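Local coordinates for protein integral membrane indolylacetylinositol arabinosyltransferase EmbC (Mycolicibacterium smegmatis, PDB 7BVE) that probably transfers arabinose units in building the arabinan of the mycobacterial cell wall, as an integral membrane arabinosyltransferase, at residues Met266-Asp280 / Leu372-Pro384. Numbering follows the deposited sequence.
Sequences MLVWWHFVGANTADD and LAFWLPLNNGLRP. With 95E (Ethambutol), chain G; PO4 (phosphate ion), chain F.
Leu376 lies over one face of the Trp270 indole, its CD2 3.8 Å from the centre of the five-membered ring in a CH-pi contact, while Gly274 CA sits above the opposite face, so the ring is held between helix 361-378 and the loop that follows its own helix. Trp270 reaches across because its CG stands anti to the backbone N (chi1 -177°). One turn before Trp270, Leu267 CD2 meets Trp375 CD1 at 3.5 Å, the two side chains crossing at about a right angle. The helical segments run nearly parallel, 15° apart with axes 11.1 Å from each other, in the GT-C-type part of this glycosyltransferase, where helix 258-272 is predicted to span the membrane, and both segments then leave their helices toward the ethambutol pocket. On the way Asn380, its amide plane turned 42° from the Trp270 ring, gives a weak hydrogen bond from ND2 to Ala275 O. Farther along, Leu382 N donates to Asp280 OD1 at 3.1 Å, meeting the carboxylate from above its plane. At the pocket Arg383, bent at chi3, brings NH1 to 2.8 Å from Asp279 OD2 in a salt bridge. That same OD2 lies 3.0 Å from ethambutol N9, and Arg383 NH2 donates to O1 of a phosphate ion also hydrogen-bonded to Thr570.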
ATOM      1  N   MET A 266     -32.490  16.734   2.710  1.00 15.07           N
ATOM      2  CA  MET A 266     -31.310  16.064   2.164  1.00 15.07           C
ATOM      3  C   MET A 266     -31.286  14.591   2.548  1.00 15.07           C
ATOM      4  O   MET A 266     -30.929  13.741   1.726  1.00 15.07           O
ATOM      5  CB  MET A 266     -30.025  16.743   2.641  1.00 15.07           C
ATOM      6  CG  MET A 266     -29.898  18.212   2.297  1.00 15.07           C
ATOM      7  SD  MET A 266     -29.843  18.662   0.568  1.00 15.07           S
ATOM      8  CE  MET A 266     -28.145  18.279   0.222  1.00 15.07           C
ATOM      9  N   LEU A 267     -31.714  14.265   3.774  1.00 15.07           N
ATOM     10  CA  LEU A 267     -31.742  12.866   4.203  1.00 15.07           C
ATOM     11  C   LEU A 267     -32.790  12.052   3.453  1.00 15.07           C
ATOM     12  O   LEU A 267     -32.519  10.916   3.054  1.00 15.07           O
ATOM     13  CB  LEU A 267     -31.987  12.769   5.704  1.00 15.07           C
ATOM     14  CG  LEU A 267     -30.864  13.133   6.666  1.00 15.07           C
ATOM     15  CD1 LEU A 267     -31.390  13.166   8.063  1.00 15.07           C
ATOM     16  CD2 LEU A 267     -29.789  12.110   6.566  1.00 15.07           C
ATOM     17  N   VAL A 268     -33.986  12.606   3.244  1.00 15.07           N
ATOM     18  CA  VAL A 268     -35.037  11.866   2.539  1.00 15.07           C
ATOM     19  C   VAL A 268     -34.674  11.669   1.064  1.00 15.07           C
ATOM     20  O   VAL A 268     -34.839  10.575   0.495  1.00 15.07           O
ATOM     21  CB  VAL A 268     -36.388  12.584   2.713  1.00 15.07           C
ATOM     22  CG1 VAL A 268     -37.457  11.957   1.873  1.00 15.07           C
ATOM     23  CG2 VAL A 268     -36.815  12.532   4.151  1.00 15.07           C
ATOM     24  N   TRP A 269     -34.119  12.703   0.432  1.00 15.07           N
ATOM     25  CA  TRP A 269     -33.770  12.580  -0.976  1.00 15.07           C
ATOM     26  C   TRP A 269     -32.570  11.661  -1.182  1.00 15.07           C
ATOM     27  O   TRP A 269     -32.501  10.943  -2.183  1.00 15.07           O
ATOM     28  CB  TRP A 269     -33.536  13.972  -1.554  1.00 15.07           C
ATOM     29  CG  TRP A 269     -33.274  14.045  -3.026  1.00 15.07           C
ATOM     30  CD1 TRP A 269     -32.145  14.498  -3.625  1.00 15.07           C
ATOM     31  CD2 TRP A 269     -34.148  13.627  -4.083  1.00 15.07           C
ATOM     32  NE1 TRP A 269     -32.269  14.420  -4.984  1.00 15.07           N
ATOM     33  CE2 TRP A 269     -33.496  13.901  -5.291  1.00 15.07           C
ATOM     34  CE3 TRP A 269     -35.429  13.070  -4.122  1.00 15.07           C
ATOM     35  CZ2 TRP A 269     -34.059  13.600  -6.521  1.00 15.07           C
ATOM     36  CZ3 TRP A 269     -35.990  12.789  -5.341  1.00 15.07           C
ATOM     37  CH2 TRP A 269     -35.308  13.054  -6.524  1.00 15.07           C
ATOM     38  N   TRP A 270     -31.641  11.625  -0.232  1.00 15.07           N
ATOM     39  CA  TRP A 270     -30.569  10.646  -0.320  1.00 15.07           C
ATOM     40  C   TRP A 270     -31.063   9.241  -0.011  1.00 15.07           C
ATOM     41  O   TRP A 270     -30.455   8.266  -0.453  1.00 15.07           O
ATOM     42  CB  TRP A 270     -29.455  11.030   0.636  1.00 15.07           C
ATOM     43  CG  TRP A 270     -28.276  10.163   0.591  1.00 15.07           C
ATOM     44  CD1 TRP A 270     -27.974   9.162   1.446  1.00 15.07           C
ATOM     45  CD2 TRP A 270     -27.198  10.241  -0.332  1.00 15.07           C
ATOM     46  NE1 TRP A 270     -26.780   8.595   1.108  1.00 15.07           N
ATOM     47  CE2 TRP A 270     -26.283   9.243   0.013  1.00 15.07           C
ATOM     48  CE3 TRP A 270     -26.922  11.057  -1.427  1.00 15.07           C
ATOM     49  CZ2 TRP A 270     -25.114   9.038  -0.689  1.00 15.07           C
ATOM     50  CZ3 TRP A 270     -25.767  10.851  -2.122  1.00 15.07           C
ATOM     51  CH2 TRP A 270     -24.870   9.856  -1.747  1.00 15.07           C
ATOM     52  N   HIS A 271     -32.140   9.113   0.764  1.00 15.07           N
ATOM     53  CA  HIS A 271     -32.740   7.803   0.966  1.00 15.07           C
ATOM     54  C   HIS A 271     -33.311   7.254  -0.327  1.00 15.07           C
ATOM     55  O   HIS A 271     -33.280   6.044  -0.552  1.00 15.07           O
ATOM     56  CB  HIS A 271     -33.824   7.894   2.036  1.00 15.07           C
ATOM     57  CG  HIS A 271     -34.449   6.581   2.391  1.00 15.07           C
ATOM     58  ND1 HIS A 271     -33.806   5.634   3.153  1.00 15.07           N
ATOM     59  CD2 HIS A 271     -35.670   6.074   2.113  1.00 15.07           C
ATOM     60  CE1 HIS A 271     -34.600   4.594   3.316  1.00 15.07           C
ATOM     61  NE2 HIS A 271     -35.737   4.835   2.695  1.00 15.07           N
ATOM     62  N   PHE A 272     -33.814   8.121  -1.201  1.00 15.07           N
ATOM     63  CA  PHE A 272     -34.290   7.605  -2.488  1.00 15.07           C
ATOM     64  C   PHE A 272     -33.199   7.483  -3.557  1.00 15.07           C
ATOM     65  O   PHE A 272     -32.930   6.377  -4.030  1.00 15.07           O
ATOM     66  CB  PHE A 272     -35.463   8.439  -2.988  1.00 15.07           C
ATOM     67  CG  PHE A 272     -36.717   8.177  -2.239  1.00 15.07           C
ATOM     68  CD1 PHE A 272     -37.477   7.069  -2.529  1.00 15.07           C
ATOM     69  CD2 PHE A 272     -37.122   9.010  -1.221  1.00 15.07           C
ATOM     70  CE1 PHE A 272     -38.622   6.803  -1.837  1.00 15.07           C
ATOM     71  CE2 PHE A 272     -38.271   8.748  -0.524  1.00 15.07           C
ATOM     72  CZ  PHE A 272     -39.019   7.641  -0.834  1.00 15.07           C
ATOM     73  N   VAL A 273     -32.571   8.583  -3.970  1.00 15.07           N
ATOM     74  CA  VAL A 273     -31.504   8.520  -4.981  1.00 15.07           C
ATOM     75  C   VAL A 273     -30.163   8.526  -4.245  1.00 15.07           C
ATOM     76  O   VAL A 273     -29.487   9.541  -4.097  1.00 15.07           O
ATOM     77  CB  VAL A 273     -31.632   9.638  -6.024  1.00 15.07           C
ATOM     78  CG1 VAL A 273     -32.823   9.419  -6.883  1.00 15.07           C
ATOM     79  CG2 VAL A 273     -31.894  10.936  -5.413  1.00 15.07           C
ATOM     80  N   GLY A 274     -29.715   7.361  -3.822  1.00 15.07           N
ATOM     81  CA  GLY A 274     -28.572   7.335  -2.936  1.00 15.07           C
ATOM     82  C   GLY A 274     -27.773   6.071  -3.094  1.00 15.07           C
ATOM     83  O   GLY A 274     -28.313   5.008  -3.403  1.00 15.07           O
ATOM     84  N   ALA A 275     -26.478   6.188  -2.867  1.00 15.07           N
ATOM     85  CA  ALA A 275     -25.603   5.040  -2.942  1.00 15.07           C
ATOM     86  C   ALA A 275     -25.698   4.226  -1.667  1.00 15.07           C
ATOM     87  O   ALA A 275     -25.859   4.771  -0.574  1.00 15.07           O
ATOM     88  CB  ALA A 275     -24.167   5.479  -3.163  1.00 15.07           C
ATOM     89  N   ASN A 276     -25.592   2.917  -1.814  1.00 15.07           N
ATOM     90  CA  ASN A 276     -25.651   1.982  -0.707  1.00 15.07           C
ATOM     91  C   ASN A 276     -24.249   1.480  -0.400  1.00 15.07           C
ATOM     92  O   ASN A 276     -23.333   1.597  -1.215  1.00 15.07           O
ATOM     93  CB  ASN A 276     -26.571   0.820  -1.059  1.00 15.07           C
ATOM     94  CG  ASN A 276     -27.991   1.260  -1.275  1.00 15.07           C
ATOM     95  OD1 ASN A 276     -28.537   2.015  -0.487  1.00 15.07           O
ATOM     96  ND2 ASN A 276     -28.589   0.821  -2.371  1.00 15.07           N
ATOM     97  N   THR A 277     -24.087   0.914   0.789  1.00 15.07           N
ATOM     98  CA  THR A 277     -22.788   0.405   1.193  1.00 15.07           C
ATOM     99  C   THR A 277     -22.535  -0.956   0.554  1.00 15.07           C
ATOM    100  O   THR A 277     -23.363  -1.494  -0.182  1.00 15.07           O
ATOM    101  CB  THR A 277     -22.698   0.329   2.713  1.00 15.07           C
ATOM    102  OG1 THR A 277     -23.699  -0.560   3.213  1.00 15.07           O
ATOM    103  CG2 THR A 277     -22.916   1.693   3.308  1.00 15.07           C
ATOM    104  N   ALA A 278     -21.364  -1.525   0.835  1.00 16.64           N
ATOM    105  CA  ALA A 278     -21.014  -2.809   0.244  1.00 16.64           C
ATOM    106  C   ALA A 278     -21.792  -3.957   0.875  1.00 16.64           C
ATOM    107  O   ALA A 278     -22.246  -4.861   0.170  1.00 16.64           O
ATOM    108  CB  ALA A 278     -19.514  -3.054   0.373  1.00 16.64           C
ATOM    109  N   ASP A 279     -21.967  -3.932   2.193  1.00 20.18           N
ATOM    110  CA  ASP A 279     -22.531  -5.062   2.922  1.00 20.18           C
ATOM    111  C   ASP A 279     -24.001  -4.803   3.234  1.00 20.18           C
ATOM    112  O   ASP A 279     -24.387  -4.511   4.359  1.00 20.18           O
ATOM    113  CB  ASP A 279     -21.730  -5.308   4.185  1.00 20.18           C
ATOM    114  CG  ASP A 279     -20.319  -5.718   3.892  1.00 20.18           C
ATOM    115  OD1 ASP A 279     -20.101  -6.358   2.848  1.00 20.18           O
ATOM    116  OD2 ASP A 279     -19.420  -5.394   4.689  1.00 20.18           O
ATOM    117  N   ASP A 280     -24.829  -4.934   2.220  1.00 15.07           N
ATOM    118  CA  ASP A 280     -26.269  -4.913   2.413  1.00 15.07           C
ATOM    119  C   ASP A 280     -26.928  -6.205   1.982  1.00 15.07           C
ATOM    120  O   ASP A 280     -27.831  -6.689   2.666  1.00 15.07           O
ATOM    121  CB  ASP A 280     -26.894  -3.754   1.643  1.00 15.07           C
ATOM    122  CG  ASP A 280     -26.477  -2.416   2.176  1.00 15.07           C
ATOM    123  OD1 ASP A 280     -26.137  -2.331   3.372  1.00 15.07           O
ATOM    124  OD2 ASP A 280     -26.494  -1.445   1.398  1.00 15.07           O
ATOM    125  N   LEU A 372     -23.898  15.781   7.850  1.00 15.07           N
ATOM    126  CA  LEU A 372     -24.274  15.222   6.553  1.00 15.07           C
ATOM    127  C   LEU A 372     -23.073  14.668   5.795  1.00 15.07           C
ATOM    128  O   LEU A 372     -23.194  13.648   5.109  1.00 15.07           O
ATOM    129  CB  LEU A 372     -25.000  16.266   5.719  1.00 15.07           C
ATOM    130  CG  LEU A 372     -26.402  16.609   6.184  1.00 15.07           C
ATOM    131  CD1 LEU A 372     -26.903  17.754   5.374  1.00 15.07           C
ATOM    132  CD2 LEU A 372     -27.298  15.423   6.000  1.00 15.07           C
ATOM    133  N   ALA A 373     -21.902  15.294   5.936  1.00 15.07           N
ATOM    134  CA  ALA A 373     -20.709  14.828   5.237  1.00 15.07           C
ATOM    135  C   ALA A 373     -20.217  13.495   5.769  1.00 15.07           C
ATOM    136  O   ALA A 373     -19.574  12.738   5.037  1.00 15.07           O
ATOM    137  CB  ALA A 373     -19.602  15.874   5.339  1.00 15.07           C
ATOM    138  N   PHE A 374     -20.489  13.189   7.032  1.00 15.07           N
ATOM    139  CA  PHE A 374     -20.250  11.833   7.513  1.00 15.07           C
ATOM    140  C   PHE A 374     -21.394  10.865   7.252  1.00 15.07           C
ATOM    141  O   PHE A 374     -21.138   9.685   6.998  1.00 15.07           O
ATOM    142  CB  PHE A 374     -19.941  11.841   9.004  1.00 15.07           C
ATOM    143  CG  PHE A 374     -18.498  11.933   9.308  1.00 15.07           C
ATOM    144  CD1 PHE A 374     -17.746  10.764   9.324  1.00 15.07           C
ATOM    145  CD2 PHE A 374     -17.871  13.122   9.558  1.00 15.07           C
ATOM    146  CE1 PHE A 374     -16.424  10.792   9.596  1.00 15.07           C
ATOM    147  CE2 PHE A 374     -16.537  13.161   9.842  1.00 15.07           C
ATOM    148  CZ  PHE A 374     -15.804  11.986   9.854  1.00 15.07           C
ATOM    149  N   TRP A 375     -22.645  11.320   7.303  1.00 15.07           N
ATOM    150  CA  TRP A 375     -23.772  10.404   7.194  1.00 15.07           C
ATOM    151  C   TRP A 375     -23.966   9.898   5.777  1.00 15.07           C
ATOM    152  O   TRP A 375     -24.269   8.719   5.586  1.00 15.07           O
ATOM    153  CB  TRP A 375     -25.059  11.077   7.657  1.00 15.07           C
ATOM    154  CG  TRP A 375     -26.179  10.108   7.734  1.00 15.07           C
ATOM    155  CD1 TRP A 375     -27.108   9.845   6.780  1.00 15.07           C
ATOM    156  CD2 TRP A 375     -26.497   9.272   8.840  1.00 15.07           C
ATOM    157  NE1 TRP A 375     -27.975   8.884   7.213  1.00 15.07           N
ATOM    158  CE2 TRP A 375     -27.620   8.519   8.481  1.00 15.07           C
ATOM    159  CE3 TRP A 375     -25.934   9.083  10.102  1.00 15.07           C
ATOM    160  CZ2 TRP A 375     -28.181   7.593   9.325  1.00 15.07           C
ATOM    161  CZ3 TRP A 375     -26.498   8.172  10.937  1.00 15.07           C
ATOM    162  CH2 TRP A 375     -27.616   7.446  10.554  1.00 15.07           C
ATOM    163  N   LEU A 376     -23.841  10.772   4.771  1.00 15.07           N
ATOM    164  CA  LEU A 376     -24.286  10.386   3.433  1.00 15.07           C
ATOM    165  C   LEU A 376     -23.384   9.353   2.753  1.00 15.07           C
ATOM    166  O   LEU A 376     -23.923   8.346   2.268  1.00 15.07           O
ATOM    167  CB  LEU A 376     -24.515  11.633   2.569  1.00 15.07           C
ATOM    168  CG  LEU A 376     -25.566  12.643   3.022  1.00 15.07           C
ATOM    169  CD1 LEU A 376     -25.716  13.703   1.970  1.00 15.07           C
ATOM    170  CD2 LEU A 376     -26.893  12.016   3.330  1.00 15.07           C
ATOM    171  N   PRO A 377     -22.052   9.489   2.686  1.00 15.07           N
ATOM    172  CA  PRO A 377     -21.279   8.427   2.030  1.00 15.07           C
ATOM    173  C   PRO A 377     -21.075   7.161   2.844  1.00 15.07           C
ATOM    174  O   PRO A 377     -20.582   6.179   2.286  1.00 15.07           O
ATOM    175  CB  PRO A 377     -19.934   9.096   1.768  1.00 15.07           C
ATOM    176  CG  PRO A 377     -19.804  10.067   2.778  1.00 15.07           C
ATOM    177  CD  PRO A 377     -21.152  10.619   2.997  1.00 15.07           C
ATOM    178  N   LEU A 378     -21.427   7.129   4.126  1.00 15.07           N
ATOM    179  CA  LEU A 378     -20.982   6.055   5.002  1.00 15.07           C
ATOM    180  C   LEU A 378     -22.082   5.319   5.748  1.00 15.07           C
ATOM    181  O   LEU A 378     -21.810   4.228   6.254  1.00 15.07           O
ATOM    182  CB  LEU A 378     -19.978   6.594   6.031  1.00 15.07           C
ATOM    183  CG  LEU A 378     -18.581   6.957   5.538  1.00 15.07           C
ATOM    184  CD1 LEU A 378     -17.837   7.747   6.566  1.00 15.07           C
ATOM    185  CD2 LEU A 378     -17.821   5.702   5.241  1.00 15.07           C
ATOM    186  N   ASN A 379     -23.301   5.851   5.837  1.00 15.07           N
ATOM    187  CA  ASN A 379     -24.319   5.236   6.682  1.00 15.07           C
ATOM    188  C   ASN A 379     -25.636   5.019   5.951  1.00 15.07           C
ATOM    189  O   ASN A 379     -26.692   5.106   6.565  1.00 15.07           O
ATOM    190  CB  ASN A 379     -24.575   6.070   7.937  1.00 15.07           C
ATOM    191  CG  ASN A 379     -23.404   6.092   8.876  1.00 15.07           C
ATOM    192  OD1 ASN A 379     -22.679   5.124   8.983  1.00 15.07           O
ATOM    193  ND2 ASN A 379     -23.239   7.181   9.596  1.00 15.07           N
ATOM    194  N   ASN A 380     -25.620   4.764   4.646  1.00 15.07           N
ATOM    195  CA  ASN A 380     -26.865   4.468   3.930  1.00 15.07           C
ATOM    196  C   ASN A 380     -26.996   2.965   3.677  1.00 15.07           C
ATOM    197  O   ASN A 380     -26.942   2.487   2.549  1.00 15.07           O
ATOM    198  CB  ASN A 380     -26.932   5.251   2.626  1.00 15.07           C
ATOM    199  CG  ASN A 380     -28.324   5.270   2.035  1.00 15.07           C
ATOM    200  OD1 ASN A 380     -29.278   4.829   2.662  1.00 15.07           O
ATOM    201  ND2 ASN A 380     -28.439   5.741   0.812  1.00 15.07           N
ATOM    202  N   GLY A 381     -27.200   2.215   4.741  1.00 15.07           N
ATOM    203  CA  GLY A 381     -27.283   0.783   4.597  1.00 15.07           C
ATOM    204  C   GLY A 381     -27.767   0.088   5.839  1.00 15.07           C
ATOM    205  O   GLY A 381     -28.381   0.697   6.714  1.00 15.07           O
ATOM    206  N   LEU A 382     -27.474  -1.206   5.906  1.00 15.07           N
ATOM    207  CA  LEU A 382     -27.930  -2.077   6.978  1.00 15.07           C
ATOM    208  C   LEU A 382     -26.838  -2.406   7.982  1.00 15.07           C
ATOM    209  O   LEU A 382     -27.065  -3.220   8.876  1.00 15.07           O
ATOM    210  CB  LEU A 382     -28.492  -3.369   6.384  1.00 15.07           C
ATOM    211  CG  LEU A 382     -29.703  -3.189   5.480  1.00 15.07           C
ATOM    212  CD1 LEU A 382     -30.120  -4.506   4.897  1.00 15.07           C
ATOM    213  CD2 LEU A 382     -30.820  -2.587   6.265  1.00 15.07           C
ATOM    214  N   ARG A 383     -25.673  -1.773   7.870  1.00 16.55           N
ATOM    215  CA  ARG A 383     -24.544  -2.040   8.748  1.00 16.55           C
ATOM    216  C   ARG A 383     -24.823  -1.529  10.167  1.00 16.55           C
ATOM    217  O   ARG A 383     -25.775  -0.779  10.383  1.00 16.55           O
ATOM    218  CB  ARG A 383     -23.294  -1.400   8.141  1.00 16.55           C
ATOM    219  CG  ARG A 383     -22.773  -2.203   6.976  1.00 16.55           C
ATOM    220  CD  ARG A 383     -21.421  -1.759   6.497  1.00 16.55           C
ATOM    221  NE  ARG A 383     -20.395  -1.911   7.536  1.00 16.55           N
ATOM    222  CZ  ARG A 383     -19.787  -3.054   7.811  1.00 16.55           C
ATOM    223  NH1 ARG A 383     -20.102  -4.157   7.149  1.00 16.55           N
ATOM    224  NH2 ARG A 383     -18.876  -3.106   8.764  1.00 16.55           N
ATOM    225  N   PRO A 384     -24.043  -1.946  11.170  1.00 15.07           N
ATOM    226  CA  PRO A 384     -24.293  -1.455  12.527  1.00 15.07           C
ATOM    227  C   PRO A 384     -23.799  -0.045  12.810  1.00 15.07           C
ATOM    228  O   PRO A 384     -23.928   0.402  13.949  1.00 15.07           O
ATOM    229  CB  PRO A 384     -23.540  -2.470  13.398  1.00 15.07           C
ATOM    230  CG  PRO A 384     -22.487  -2.975  12.558  1.00 15.07           C
ATOM    231  CD  PRO A 384     -23.065  -3.059  11.202  1.00 15.07           C
TER
HETATM  232  C2  95E G1103     -19.619 -10.273   8.771  1.00 65.27           C
HETATM  233  O12 95E G1103     -16.198  -5.694   2.518  1.00 65.27           O
HETATM  234  C11 95E G1103     -16.533  -6.069   3.591  1.00 65.27           C
HETATM  235  C10 95E G1103     -16.512  -7.556   3.947  1.00 65.27           C
HETATM  236  C13 95E G1103     -16.375  -8.422   2.700  1.00 65.27           C
HETATM  237  C14 95E G1103     -15.034  -9.145   2.644  1.00 65.27           C
HETATM  238  N9  95E G1103     -17.737  -7.914   4.629  1.00 65.27           N
HETATM  239  C8  95E G1103     -17.498  -7.819   6.051  1.00 65.27           C
HETATM  240  C7  95E G1103     -18.207  -8.955   6.772  1.00 65.27           C
HETATM  241  N6  95E G1103     -19.585  -8.600   7.018  1.00 65.27           N
HETATM  242  C3  95E G1103     -19.831  -8.806   8.426  1.00 65.27           C
HETATM  243  O1  95E G1103     -18.649 -10.590   9.368  1.00 65.27           O
HETATM  244  C4  95E G1103     -21.262  -8.399   8.732  1.00 65.27           C
HETATM  245  C5  95E G1103     -21.685  -7.245   7.833  1.00 65.27           C
HETATM  246  P   PO4 F1102     -16.691  -6.413   9.764  1.00 81.26           P
HETATM  247  O1  PO4 F1102     -17.900  -5.731  10.354  1.00 81.26           O
HETATM  248  O2  PO4 F1102     -16.498  -5.956   8.342  1.00 81.26           O
HETATM  249  O3  PO4 F1102     -15.477  -6.063  10.586  1.00 81.26           O
HETATM  250  O4  PO4 F1102     -16.883  -7.907   9.783  1.00 81.26           O